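Long-range contacts in endonuclease EndoMS (Thermococcus kodakarensis KOD1, PDB 5GKE), which binds double-stranded DNA and acts as a mismatch restriction endonuclease of the NucS family: residues A[183-188]-A[215-220]; A[130-135]-A[178-183]; A[92-97]-A[107-112]. The protein carries 1 engineered substitution. One frame throughout, in Å; residues are numbered along the deposited sequence.

Interaction 1 of 3, residues A[183-188]-A[215-220]. With nucleotides of chain D; nucleotides of chain C.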
loop_
_atom_site.group_PDB
_atom_site.type_symbol
_atom_site.label_atom_id
_atom_site.label_comp_id
_atom_site.label_asym_id
_atom_site.label_seq_id
_atom_site.Cartn_x
_atom_site.Cartn_y
_atom_site.Cartn_z
ATOM N N ARG A 183 -13.432 -3.118 -8.196
ATOM C CA ARG A 183 -14.212 -2.951 -6.994
ATOM C C ARG A 183 -15.083 -1.714 -7.161
ATOM O O ARG A 183 -15.002 -1.033 -8.189
ATOM C CB ARG A 183 -13.293 -2.843 -5.769
ATOM C CG ARG A 183 -12.394 -1.622 -5.769
ATOM C CD ARG A 183 -11.477 -1.570 -4.558
ATOM N NE ARG A 183 -11.148 -0.184 -4.205
ATOM C CZ ARG A 183 -10.354 0.178 -3.199
ATOM N NH1 ARG A 183 -9.787 -0.740 -2.430
ATOM N NH2 ARG A 183 -10.126 1.466 -2.957
ATOM N N ARG A 184 -15.899 -1.420 -6.151
ATOM C CA ARG A 184 -16.816 -0.300 -6.214
ATOM C C ARG A 184 -16.092 0.979 -6.645
ATOM O O ARG A 184 -15.046 1.333 -6.113
ATOM C CB ARG A 184 -17.494 -0.097 -4.866
ATOM C CG ARG A 184 -18.052 1.299 -4.671
ATOM C CD ARG A 184 -18.865 1.377 -3.416
ATOM N NE ARG A 184 -20.113 0.663 -3.588
ATOM C CZ ARG A 184 -21.291 1.167 -3.259
ATOM N NH1 ARG A 184 -21.359 2.385 -2.739
ATOM N NH2 ARG A 184 -22.392 0.461 -3.459
ATOM N N ALA A 185 -16.652 1.653 -7.636
ATOM C CA ALA A 185 -15.975 2.784 -8.236
ATOM C C ALA A 185 -16.184 4.061 -7.439
ATOM O O ALA A 185 -17.297 4.391 -7.016
ATOM C CB ALA A 185 -16.434 2.963 -9.661
ATOM N N GLU A 186 -15.091 4.782 -7.263
ATOM C CA GLU A 186 -15.068 6.003 -6.473
ATOM C C GLU A 186 -14.871 7.245 -7.354
ATOM O O GLU A 186 -14.723 7.132 -8.572
ATOM C CB GLU A 186 -13.946 5.914 -5.439
ATOM C CG GLU A 186 -14.080 4.734 -4.493
ATOM C CD GLU A 186 -12.805 4.456 -3.693
ATOM O OE1 GLU A 186 -12.230 5.407 -3.111
ATOM O OE2 GLU A 186 -12.379 3.279 -3.649
ATOM N N LEU A 187 -14.851 8.418 -6.733
ATOM C CA LEU A 187 -14.718 9.684 -7.462
ATOM C C LEU A 187 -13.481 9.711 -8.334
ATOM O O LEU A 187 -13.520 10.171 -9.473
ATOM C CB LEU A 187 -14.671 10.868 -6.492
ATOM C CG LEU A 187 -16.015 11.384 -6.005
ATOM C CD1 LEU A 187 -15.793 12.476 -4.976
ATOM C CD2 LEU A 187 -16.768 11.924 -7.213
ATOM N N HIS A 188 -12.387 9.205 -7.777
ATOM C CA HIS A 188 -11.112 9.080 -8.470
ATOM C C HIS A 188 -11.309 8.475 -9.871
ATOM O O HIS A 188 -10.774 8.988 -10.851
ATOM C CB HIS A 188 -10.177 8.225 -7.602
ATOM C CG HIS A 188 -8.881 7.844 -8.251
ATOM N ND1 HIS A 188 -8.615 6.562 -8.676
ATOM C CD2 HIS A 188 -7.758 8.568 -8.498
ATOM C CE1 HIS A 188 -7.390 6.514 -9.184
ATOM N NE2 HIS A 188 -6.854 7.714 -9.088
ATOM N N PRO A 215 -18.296 -3.078 -10.577
ATOM C CA PRO A 215 -19.449 -3.766 -9.973
ATOM C C PRO A 215 -20.491 -2.820 -9.348
ATOM O O PRO A 215 -21.625 -3.237 -9.153
ATOM C CB PRO A 215 -18.804 -4.667 -8.911
ATOM C CG PRO A 215 -17.403 -4.182 -8.746
ATOM C CD PRO A 215 -17.011 -3.550 -10.031
ATOM N N SER A 216 -20.110 -1.576 -9.063
ATOM C CA SER A 216 -20.992 -0.593 -8.425
ATOM C C SER A 216 -20.263 0.746 -8.276
ATOM O O SER A 216 -19.066 0.831 -8.552
ATOM C CB SER A 216 -21.460 -1.076 -7.048
ATOM O OG SER A 216 -20.357 -1.216 -6.167
ATOM N N LEU A 217 -20.988 1.768 -7.816
ATOM C CA LEU A 217 -20.461 3.125 -7.611
ATOM C C LEU A 217 -20.723 3.681 -6.222
ATOM O O LEU A 217 -21.734 3.356 -5.604
ATOM C CB LEU A 217 -21.100 4.100 -8.591
ATOM C CG LEU A 217 -21.225 3.640 -10.018
ATOM C CD1 LEU A 217 -21.903 4.721 -10.827
ATOM C CD2 LEU A 217 -19.816 3.405 -10.475
ATOM N N THR A 218 -19.848 4.561 -5.752
ATOM C CA THR A 218 -20.169 5.342 -4.568
ATOM C C THR A 218 -21.165 6.427 -4.930
ATOM O O THR A 218 -21.347 6.746 -6.112
ATOM C CB THR A 218 -18.940 5.984 -3.942
ATOM O OG1 THR A 218 -18.374 6.936 -4.857
ATOM C CG2 THR A 218 -17.920 4.921 -3.606
ATOM N N SER A 219 -21.823 6.979 -3.916
ATOM C CA SER A 219 -22.756 8.077 -4.117
ATOM C C SER A 219 -22.166 9.197 -4.984
ATOM O O SER A 219 -22.775 9.635 -5.966
ATOM C CB SER A 219 -23.180 8.643 -2.766
ATOM O OG SER A 219 -22.038 8.882 -1.956
ATOM N N GLY A 220 -20.972 9.644 -4.623
ATOM C CA GLY A 220 -20.370 10.780 -5.288
ATOM C C GLY A 220 -19.974 10.459 -6.711
ATOM O O GLY A 220 -20.103 11.293 -7.609
ATOM P P DA D 3 -20.484 4.516 -0.549
ATOM O OP1 DA D 3 -21.466 4.959 -1.559
ATOM O OP2 DA D 3 -19.467 3.493 -0.883
ATOM O "O5'" DA D 3 -19.742 5.821 -0.042
ATOM C "C5'" DA D 3 -20.464 7.009 0.088
ATOM C "C4'" DA D 3 -19.540 8.148 0.462
ATOM O "O4'" DA D 3 -18.762 7.773 1.627
ATOM C "C3'" DA D 3 -18.521 8.539 -0.613
ATOM O "O3'" DA D 3 -18.378 9.952 -0.614
ATOM C "C2'" DA D 3 -17.241 7.842 -0.131
ATOM C "C1'" DA D 3 -17.395 8.019 1.370
ATOM N N9 DA D 3 -16.603 7.106 2.197
ATOM C C8 DA D 3 -16.615 5.737 2.174
ATOM N N7 DA D 3 -15.818 5.186 3.065
ATOM C C5 DA D 3 -15.253 6.270 3.719
ATOM C C6 DA D 3 -14.324 6.364 4.778
ATOM N N6 DA D 3 -13.774 5.302 5.373
ATOM N N1 DA D 3 -13.972 7.600 5.196
ATOM C C2 DA D 3 -14.523 8.667 4.594
ATOM N N3 DA D 3 -15.410 8.702 3.597
ATOM C C4 DA D 3 -15.733 7.458 3.201
ATOM P P DC D 4 -18.027 10.739 -1.966
ATOM O OP1 DC D 4 -18.784 12.019 -1.963
ATOM O OP2 DC D 4 -18.210 9.765 -3.069
ATOM O "O5'" DC D 4 -16.475 11.077 -1.804
ATOM C "C5'" DC D 4 -16.075 12.047 -0.867
ATOM C "C4'" DC D 4 -14.633 11.841 -0.424
ATOM O "O4'" DC D 4 -14.505 10.626 0.335
ATOM C "C3'" DC D 4 -13.593 11.719 -1.538
ATOM O "O3'" DC D 4 -13.005 12.996 -1.773
ATOM C "C2'" DC D 4 -12.560 10.706 -0.975
ATOM C "C1'" DC D 4 -13.135 10.346 0.408
ATOM N N1 DC D 4 -12.960 8.917 0.807
ATOM C C2 DC D 4 -12.192 8.609 1.937
ATOM O O2 DC D 4 -11.663 9.536 2.571
ATOM N N3 DC D 4 -12.050 7.300 2.307
ATOM C C4 DC D 4 -12.640 6.337 1.584
ATOM N N4 DC D 4 -12.482 5.063 1.977
ATOM C C5 DC D 4 -13.432 6.640 0.432
ATOM C C6 DC D 4 -13.564 7.931 0.086
ATOM P P DG C 9 -8.565 -4.524 -3.614
ATOM O OP1 DG C 9 -9.756 -3.932 -2.965
ATOM O OP2 DG C 9 -8.582 -4.852 -5.053
ATOM O "O5'" DG C 9 -7.336 -3.555 -3.322
ATOM C "C5'" DG C 9 -7.145 -3.035 -2.017
ATOM C "C4'" DG C 9 -5.759 -3.373 -1.491
ATOM O "O4'" DG C 9 -4.756 -2.708 -2.294
ATOM C "C3'" DG C 9 -5.520 -2.967 -0.039
ATOM O "O3'" DG C 9 -5.423 -4.132 0.775
ATOM C "C2'" DG C 9 -4.206 -2.191 -0.048
ATOM C "C1'" DG C 9 -4.015 -1.807 -1.508
ATOM N N9 DG C 9 -4.411 -0.441 -1.848
ATOM C C8 DG C 9 -5.412 -0.060 -2.718
ATOM N N7 DG C 9 -5.510 1.240 -2.867
ATOM C C5 DG C 9 -4.503 1.753 -2.052
ATOM C C6 DG C 9 -4.126 3.099 -1.799
ATOM O O6 DG C 9 -4.621 4.149 -2.263
ATOM N N1 DG C 9 -3.067 3.171 -0.905
ATOM C C2 DG C 9 -2.444 2.088 -0.327
ATOM N N2 DG C 9 -1.429 2.366 0.509
ATOM N N3 DG C 9 -2.786 0.823 -0.551
ATOM C C4 DG C 9 -3.820 0.728 -1.417
#

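Interaction 2 of 3, residues A[130-135]-A[178-183]. With MG (magnesium ion), chain E; nucleotides of chain C.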
loop_
_atom_site.group_PDB
_atom_site.type_symbol
_atom_site.label_atom_id
_atom_site.label_comp_id
_atom_site.label_asym_id
_atom_site.label_seq_id
_atom_site.Cartn_x
_atom_site.Cartn_y
_atom_site.Cartn_z
ATOM N N GLY A 130 -9.451 -12.421 -10.550
ATOM C CA GLY A 130 -10.372 -11.406 -10.074
ATOM C C GLY A 130 -9.763 -10.016 -10.141
ATOM O O GLY A 130 -10.130 -9.136 -9.361
ATOM N N SER A 131 -8.832 -9.827 -11.077
ATOM C CA SER A 131 -8.140 -8.557 -11.245
ATOM C C SER A 131 -8.755 -7.680 -12.348
ATOM O O SER A 131 -9.637 -8.131 -13.097
ATOM C CB SER A 131 -6.677 -8.820 -11.578
ATOM O OG SER A 131 -6.578 -9.242 -12.926
ATOM N N GLU A 132 -8.243 -6.453 -12.486
ATOM C CA GLU A 132 -8.721 -5.543 -13.537
ATOM C C GLU A 132 -8.264 -6.033 -14.899
ATOM O O GLU A 132 -8.997 -5.920 -15.881
ATOM C CB GLU A 132 -8.250 -4.087 -13.335
ATOM C CG GLU A 132 -8.818 -3.148 -14.442
ATOM C CD GLU A 132 -8.311 -1.689 -14.411
ATOM O OE1 GLU A 132 -7.853 -1.195 -15.476
ATOM O OE2 GLU A 132 -8.413 -1.016 -13.349
ATOM N N ALA A 133 -7.052 -6.577 -14.963
ATOM C CA ALA A 133 -6.551 -7.131 -16.216
ATOM C C ALA A 133 -7.528 -8.174 -16.775
ATOM O O ALA A 133 -7.781 -8.233 -17.974
ATOM C CB ALA A 133 -5.195 -7.735 -16.011
ATOM N N GLU A 134 -8.108 -8.970 -15.892
ATOM C CA GLU A 134 -9.029 -9.996 -16.336
ATOM C C GLU A 134 -10.375 -9.439 -16.782
ATOM O O GLU A 134 -11.022 -10.014 -17.651
ATOM C CB GLU A 134 -9.217 -11.018 -15.235
ATOM C CG GLU A 134 -7.977 -11.857 -15.055
ATOM C CD GLU A 134 -8.018 -12.629 -13.776
ATOM O OE1 GLU A 134 -8.287 -13.847 -13.830
ATOM O OE2 GLU A 134 -7.803 -12.003 -12.715
ATOM N N MET A 135 -10.806 -8.332 -16.185
ATOM C CA MET A 135 -11.990 -7.644 -16.685
ATOM C C MET A 135 -11.758 -7.267 -18.148
ATOM O O MET A 135 -12.619 -7.464 -19.014
ATOM C CB MET A 135 -12.288 -6.386 -15.871
ATOM C CG MET A 135 -12.683 -6.614 -14.433
ATOM S SD MET A 135 -13.140 -5.059 -13.632
ATOM C CE MET A 135 -14.628 -4.622 -14.526
ATOM N N LEU A 178 -13.441 3.124 -22.090
ATOM C CA LEU A 178 -13.854 2.374 -20.907
ATOM C C LEU A 178 -12.879 2.668 -19.777
ATOM O O LEU A 178 -11.658 2.673 -19.991
ATOM C CB LEU A 178 -13.888 0.876 -21.163
ATOM C CG LEU A 178 -14.765 0.257 -22.244
ATOM C CD1 LEU A 178 -14.700 -1.261 -22.083
ATOM C CD2 LEU A 178 -16.203 0.764 -22.174
ATOM N N GLU A 179 -13.419 2.957 -18.594
ATOM C CA GLU A 179 -12.633 2.940 -17.365
ATOM C C GLU A 179 -13.115 1.776 -16.493
ATOM O O GLU A 179 -14.301 1.677 -16.184
ATOM C CB GLU A 179 -12.737 4.268 -16.616
ATOM C CG GLU A 179 -12.029 4.276 -15.251
ATOM C CD GLU A 179 -10.516 4.079 -15.331
ATOM O OE1 GLU A 179 -9.888 3.872 -14.270
ATOM O OE2 GLU A 179 -9.942 4.147 -16.443
ATOM N N LEU A 180 -12.200 0.881 -16.139
ATOM C CA LEU A 180 -12.546 -0.318 -15.379
ATOM C C LEU A 180 -12.147 -0.169 -13.926
ATOM O O LEU A 180 -11.122 0.456 -13.618
ATOM C CB LEU A 180 -11.863 -1.560 -15.955
ATOM C CG LEU A 180 -11.794 -1.704 -17.471
ATOM C CD1 LEU A 180 -11.046 -2.993 -17.874
ATOM C CD2 LEU A 180 -13.193 -1.662 -18.068
ATOM N N LYS A 181 -12.968 -0.733 -13.042
ATOM C CA LYS A 181 -12.619 -0.915 -11.632
ATOM C C LYS A 181 -13.082 -2.273 -11.158
ATOM O O LYS A 181 -14.259 -2.620 -11.323
ATOM C CB LYS A 181 -13.236 0.168 -10.748
ATOM C CG LYS A 181 -12.699 1.555 -11.011
ATOM C CD LYS A 181 -11.204 1.647 -10.761
ATOM C CE LYS A 181 -10.665 2.966 -11.296
ATOM N NZ LYS A 181 -9.186 3.008 -11.401
ATOM N N ARG A 182 -12.168 -3.021 -10.542
ATOM C CA ARG A 182 -12.464 -4.364 -10.028
ATOM C C ARG A 182 -13.343 -4.299 -8.787
ATOM O O ARG A 182 -13.919 -5.287 -8.367
ATOM C CB ARG A 182 -11.164 -5.134 -9.707
ATOM C CG ARG A 182 -10.312 -4.555 -8.576
ATOM C CD ARG A 182 -9.238 -5.555 -8.114
ATOM N NE ARG A 182 -9.833 -6.878 -7.975
ATOM C CZ ARG A 182 -10.564 -7.256 -6.932
ATOM N NH1 ARG A 182 -10.752 -6.433 -5.915
ATOM N NH2 ARG A 182 -11.096 -8.459 -6.903
ATOM N N ARG A 183 -13.432 -3.118 -8.196
ATOM C CA ARG A 183 -14.212 -2.951 -6.994
ATOM C C ARG A 183 -15.083 -1.714 -7.161
ATOM O O ARG A 183 -15.002 -1.033 -8.189
ATOM C CB ARG A 183 -13.293 -2.843 -5.769
ATOM C CG ARG A 183 -12.394 -1.622 -5.769
ATOM C CD ARG A 183 -11.477 -1.570 -4.558
ATOM N NE ARG A 183 -11.148 -0.184 -4.205
ATOM C CZ ARG A 183 -10.354 0.178 -3.199
ATOM N NH1 ARG A 183 -9.787 -0.740 -2.430
ATOM N NH2 ARG A 183 -10.126 1.466 -2.957
HETATM MG MG MG E . -7.839 3.257 -15.307
ATOM P P DC C 6 -6.059 2.714 -12.469
ATOM O OP1 DC C 6 -7.371 2.417 -13.088
ATOM O OP2 DC C 6 -5.989 3.705 -11.377
ATOM O "O5'" DC C 6 -5.489 1.322 -11.942
ATOM C "C5'" DC C 6 -5.350 0.248 -12.860
ATOM C "C4'" DC C 6 -4.688 -0.945 -12.211
ATOM O "O4'" DC C 6 -3.428 -0.546 -11.621
ATOM C "C3'" DC C 6 -5.477 -1.596 -11.088
ATOM O "O3'" DC C 6 -5.181 -2.981 -11.074
ATOM C "C2'" DC C 6 -4.928 -0.889 -9.854
ATOM C "C1'" DC C 6 -3.459 -0.778 -10.227
ATOM N N1 DC C 6 -2.719 0.339 -9.559
ATOM C C2 DC C 6 -1.585 0.053 -8.794
ATOM O O2 DC C 6 -1.238 -1.123 -8.650
ATOM N N3 DC C 6 -0.905 1.074 -8.217
ATOM C C4 DC C 6 -1.315 2.339 -8.398
ATOM N N4 DC C 6 -0.615 3.316 -7.809
ATOM C C5 DC C 6 -2.465 2.650 -9.182
ATOM C C6 DC C 6 -3.125 1.631 -9.744
ATOM P P DA C 7 -6.114 -4.007 -10.271
ATOM O OP1 DA C 7 -5.919 -5.328 -10.908
ATOM O OP2 DA C 7 -7.471 -3.420 -10.178
ATOM O "O5'" DA C 7 -5.487 -4.005 -8.804
ATOM C "C5'" DA C 7 -4.098 -4.285 -8.621
ATOM C "C4'" DA C 7 -3.775 -4.473 -7.152
ATOM O "O4'" DA C 7 -3.168 -3.266 -6.622
ATOM C "C3'" DA C 7 -4.983 -4.777 -6.263
ATOM O "O3'" DA C 7 -4.632 -5.739 -5.269
ATOM C "C2'" DA C 7 -5.303 -3.410 -5.641
ATOM C "C1'" DA C 7 -3.913 -2.789 -5.516
ATOM N N9 DA C 7 -3.902 -1.330 -5.588
ATOM C C8 DA C 7 -4.781 -0.533 -6.273
ATOM N N7 DA C 7 -4.516 0.748 -6.192
ATOM C C5 DA C 7 -3.372 0.800 -5.414
ATOM C C6 DA C 7 -2.581 1.878 -4.964
ATOM N N6 DA C 7 -2.847 3.160 -5.262
ATOM N N1 DA C 7 -1.501 1.588 -4.198
ATOM C C2 DA C 7 -1.240 0.300 -3.909
ATOM N N3 DA C 7 -1.909 -0.797 -4.277
ATOM C C4 DA C 7 -2.973 -0.475 -5.037
ATOM P P DG C 9 -8.565 -4.524 -3.614
ATOM O OP1 DG C 9 -9.756 -3.932 -2.965
ATOM O OP2 DG C 9 -8.582 -4.852 -5.053
ATOM O "O5'" DG C 9 -7.336 -3.555 -3.322
ATOM C "C5'" DG C 9 -7.145 -3.035 -2.017
ATOM C "C4'" DG C 9 -5.759 -3.373 -1.491
ATOM O "O4'" DG C 9 -4.756 -2.708 -2.294
ATOM C "C3'" DG C 9 -5.520 -2.967 -0.039
ATOM O "O3'" DG C 9 -5.423 -4.132 0.775
ATOM C "C2'" DG C 9 -4.206 -2.191 -0.048
ATOM C "C1'" DG C 9 -4.015 -1.807 -1.508
ATOM N N9 DG C 9 -4.411 -0.441 -1.848
ATOM C C8 DG C 9 -5.412 -0.060 -2.718
ATOM N N7 DG C 9 -5.510 1.240 -2.867
ATOM C C5 DG C 9 -4.503 1.753 -2.052
ATOM C C6 DG C 9 -4.126 3.099 -1.799
ATOM O O6 DG C 9 -4.621 4.149 -2.263
ATOM N N1 DG C 9 -3.067 3.171 -0.905
ATOM C C2 DG C 9 -2.444 2.088 -0.327
ATOM N N2 DG C 9 -1.429 2.366 0.509
ATOM N N3 DG C 9 -2.786 0.823 -0.551
ATOM C C4 DG C 9 -3.820 0.728 -1.417
HETATM O O HOH W 1 -9.699 -1.973 -10.631
#

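Interaction 3 of 3, residues A[92-97]-A[107-112]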
loop_
_atom_site.group_PDB
_atom_site.type_symbol
_atom_site.label_atom_id
_atom_site.label_comp_id
_atom_site.label_asym_id
_atom_site.label_seq_id
_atom_site.Cartn_x
_atom_site.Cartn_y
_atom_site.Cartn_z
ATOM N N PRO A 92 23.974 -2.561 19.559
ATOM C CA PRO A 92 24.052 -2.893 18.133
ATOM C C PRO A 92 23.001 -2.099 17.360
ATOM O O PRO A 92 21.931 -1.834 17.895
ATOM C CB PRO A 92 23.746 -4.395 18.095
ATOM C CG PRO A 92 23.870 -4.867 19.513
ATOM C CD PRO A 92 23.514 -3.693 20.368
ATOM N N VAL A 93 23.298 -1.698 16.136
ATOM C CA VAL A 93 22.336 -0.910 15.374
ATOM C C VAL A 93 22.270 -1.440 13.955
ATOM O O VAL A 93 23.296 -1.553 13.279
ATOM C CB VAL A 93 22.703 0.596 15.374
ATOM C CG1 VAL A 93 21.758 1.389 14.497
ATOM C CG2 VAL A 93 22.676 1.138 16.785
ATOM N N LEU A 94 21.069 -1.828 13.540
ATOM C CA LEU A 94 20.797 -2.204 12.154
ATOM C C LEU A 94 20.593 -0.941 11.308
ATOM O O LEU A 94 19.822 -0.070 11.699
ATOM C CB LEU A 94 19.562 -3.086 12.089
ATOM C CG LEU A 94 19.683 -4.595 11.918
ATOM C CD1 LEU A 94 20.873 -5.160 12.627
ATOM C CD2 LEU A 94 18.409 -5.242 12.400
ATOM N N VAL A 95 21.258 -0.828 10.158
ATOM C CA VAL A 95 21.251 0.461 9.482
ATOM C C VAL A 95 20.475 0.536 8.160
ATOM O O VAL A 95 19.650 1.425 8.032
ATOM C CB VAL A 95 22.667 1.001 9.307
ATOM C CG1 VAL A 95 22.664 2.210 8.407
ATOM C CG2 VAL A 95 23.182 1.443 10.673
ATOM N N SER A 96 20.746 -0.256 7.136
ATOM C CA SER A 96 19.856 -0.114 5.944
ATOM C C SER A 96 19.797 1.282 5.250
ATOM O O SER A 96 18.949 2.129 5.570
ATOM C CB SER A 96 18.423 -0.529 6.271
ATOM O OG SER A 96 17.666 -0.592 5.075
ATOM N N ILE A 97 20.765 1.544 4.384
ATOM C CA ILE A 97 20.785 2.746 3.555
ATOM C C ILE A 97 20.147 2.526 2.175
ATOM O O ILE A 97 20.287 1.471 1.568
ATOM C CB ILE A 97 22.234 3.239 3.381
ATOM C CG1 ILE A 97 22.732 3.838 4.697
ATOM C CG2 ILE A 97 22.352 4.245 2.244
ATOM C CD1 ILE A 97 24.230 4.104 4.736
ATOM N N VAL A 107 17.855 0.979 13.288
ATOM C CA VAL A 107 17.211 0.231 14.364
ATOM C C VAL A 107 18.197 -0.078 15.475
ATOM O O VAL A 107 19.069 -0.942 15.331
ATOM C CB VAL A 107 16.586 -1.082 13.874
ATOM C CG1 VAL A 107 15.885 -1.783 15.025
ATOM C CG2 VAL A 107 15.616 -0.820 12.756
ATOM N N GLU A 108 18.028 0.622 16.593
ATOM C CA GLU A 108 18.861 0.428 17.763
ATOM C C GLU A 108 18.370 -0.778 18.547
ATOM O O GLU A 108 17.260 -0.767 19.073
ATOM C CB GLU A 108 18.834 1.671 18.646
ATOM C CG GLU A 108 19.833 1.617 19.797
ATOM C CD GLU A 108 19.651 2.740 20.812
ATOM O OE1 GLU A 108 18.987 3.753 20.486
ATOM O OE2 GLU A 108 20.174 2.600 21.942
ATOM N N LEU A 109 19.198 -1.806 18.674
ATOM C CA LEU A 109 18.755 -3.001 19.373
ATOM C C LEU A 109 19.146 -2.888 20.835
ATOM O O LEU A 109 20.314 -3.021 21.180
ATOM C CB LEU A 109 19.377 -4.235 18.739
ATOM C CG LEU A 109 19.092 -4.376 17.249
ATOM C CD1 LEU A 109 19.941 -5.478 16.636
ATOM C CD2 LEU A 109 17.623 -4.675 17.044
ATOM N N GLU A 110 18.165 -2.648 21.696
ATOM C CA GLU A 110 18.442 -2.479 23.114
ATOM C C GLU A 110 18.554 -3.816 23.830
ATOM O O GLU A 110 19.418 -3.993 24.677
ATOM C CB GLU A 110 17.363 -1.625 23.762
ATOM C CG GLU A 110 17.300 -0.237 23.186
ATOM C CD GLU A 110 16.184 0.583 23.777
ATOM O OE1 GLU A 110 15.037 0.078 23.828
ATOM O OE2 GLU A 110 16.466 1.731 24.196
ATOM N N GLU A 111 17.642 -4.732 23.521
ATOM C CA GLU A 111 17.759 -6.117 23.959
ATOM C C GLU A 111 17.274 -7.084 22.892
ATOM O O GLU A 111 16.120 -7.047 22.493
ATOM C CB GLU A 111 16.973 -6.325 25.249
ATOM C CG GLU A 111 17.050 -7.732 25.803
ATOM C CD GLU A 111 16.400 -7.833 27.171
ATOM O OE1 GLU A 111 15.900 -6.796 27.668
ATOM O OE2 GLU A 111 16.391 -8.944 27.750
ATOM N N VAL A 112 18.126 -7.985 22.448
ATOM C CA VAL A 112 17.673 -8.902 21.423
ATOM C C VAL A 112 17.177 -10.203 22.061
ATOM O O VAL A 112 17.961 -10.974 22.597
ATOM C CB VAL A 112 18.795 -9.189 20.410
ATOM C CG1 VAL A 112 18.358 -10.257 19.412
ATOM C CG2 VAL A 112 19.220 -7.889 19.706
#

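Interaction 1 of 3, residues A[183-188]-A[215-220]
Around A185 and L217 the two segments run side by side, their end-to-end directions 20° apart, and a single beta bridge joins them. A185 serves it twice: its N donates to S216 O at 2.7 Å, almost straight, and its O receives T218 N at 2.9 Å. Directly after the bridge both chains enter helices, with E186 and T218 at the N-cap positions; T218 OG1 caps A221 N. A bend about CG-CD of R184 (chi3 -72°) turns its NE towards S216 OG, 3.2 Å away, in a bond tilted from the guanidinium plane. L217 O lies over one face of this group, and OP1 of DA3 of chain D meets its edge, 2.8 Å from R184 NH1. S219 N binds the same OP1, while T218 OG1 and G220 N make weak bonds to OP2 of DC4 of chain D, where a side chain on G220 would clash. R183, extended beyond CG, reaches the other strand: NH1 gives an in-plane bond of 3.2 Å to OP1 of DG9 of chain C, and NH2 pairs with the syn lone pair of E186 OE2 at 3.0 Å. A leucine replacing R183 would probably leave E186 without its salt-bridge mate and the DG9 phosphate short of a donor. The bridged segments thus direct R184 and helix-start amides at chain D and R183 at chain C, consistent with gripping both sugar-phosphate backbones, with R183 and E186 also against bases.

Interaction 2 of 3, residues A[130-135]-A[178-183]
R182 grips the carbonyl oxygen of G130 from the side, with NE and NH2 each 2.7 Å from G130 O. The acceptor lies in the guanidinium plane, so the paired bonds fix how the group is turned; a bend about CG-CD (chi3 -45°) brings it there. G130 has a positive phi of 87°, at which a CB would be jammed against the preceding carbonyl. S131 and E134 form a capping box at the start of helix 132-141: S131 N and OG both donate to E134 OE2, and E134 N returns a weak bond to S131 OG.

The closely packed part is built largely of aliphatic groups and the thioether of M135. M135 sets CB 4.1 Å from L180 CD1 and rests SD 3.5 Å from K181 O. The extended chain of E132 crosses L180, with E132 CG 3.8 Å from L180 CB. The side facing the DNA is instead bridged by water: one molecule joins R182 N, E132 OE2 and OP2 of DA7 of chain C, and E132 N donates to OP1 of the same nucleotide at 3.0 Å. R182 NH1 adds a weak bond to DG9 of chain C. E179 and K181 form the E-x-K part of the PD-(D/E)XK nuclease motif: both carboxylate oxygens of E179 bind magnesium, OE1 at 2.4 Å, and OP1 of DC6 of chain C ligates the metal and is closely approached by K181 NZ. Q192 also belongs to the metal site.

L180, at the end of strand 175-180, turns to helix 132-141, while K181 just after it points away and packs on A189 and Q192 of helix 187-204; strands 163-169 and 208-214 flank strand 175-180, and R182 NH2 reaches R44 O of the second subunit.

Interaction 3 of 3, residues A[92-97]-A[107-112]
V107 N donates to L94 O at 2.7 Å, nearly straight at 175°, in the beta hairpin that strands 92-98 and 103-109 form within the PH-like domain. The return bond, L94 N to V107 O at 2.8 Å, completes an antiparallel hydrogen-bonded pair; V107 O is also approached by the CA-H of V93. One residue along, V93 and E108 form a non-hydrogen-bonded pair, after which L109 N takes up P92 O at 2.8 Å. Thus the ladder continues to P92, which has no N-H to offer.

The two faces differ. V93 crosses E108 on one, where CG2 of the valine meets the aliphatic CG of the glutamate; the carboxylate of E108 is held by N91 ND2. The other face is hydrophobic: L94 and V107 bring their CB atoms within 4.0 Å and pack on F64 of strand 64-67, and L86 of strand 86-88 lies against P92 and L94. Past L109 the chain turns a corner at E110, and E110 with E111 opposite R36 makes a classic beta bulge. L109, its CG anti to the carbonyl carbon (chi1 -56°), carries CD1 to 4.2 Å from P92 CB and 4.1 Å from L94 CD1.

From the N terminus the contacts follow in series, and none nests in or crosses another. Interaction 3 closes a hairpin, with nine residues between its segments, in the PH-like domain. Interaction 2 comes next, in the nuclease domain: it brings the end of strand 175-180 back to the start of helix 132-141 after two intervening strands. Interaction 1 opens on R183, the last residue of interaction 2, and closes the beta-alpha-beta crossover made by strand 175-180, helix 187-204 and strand 208-214. P215 packs on the carbonyl oxygen of K181, so these two contacts adjoin, their centres about 13 Å apart, and both meet the DNA. Interaction 3 lies across the chain's centre, about 44 Å from interaction 1 between centres.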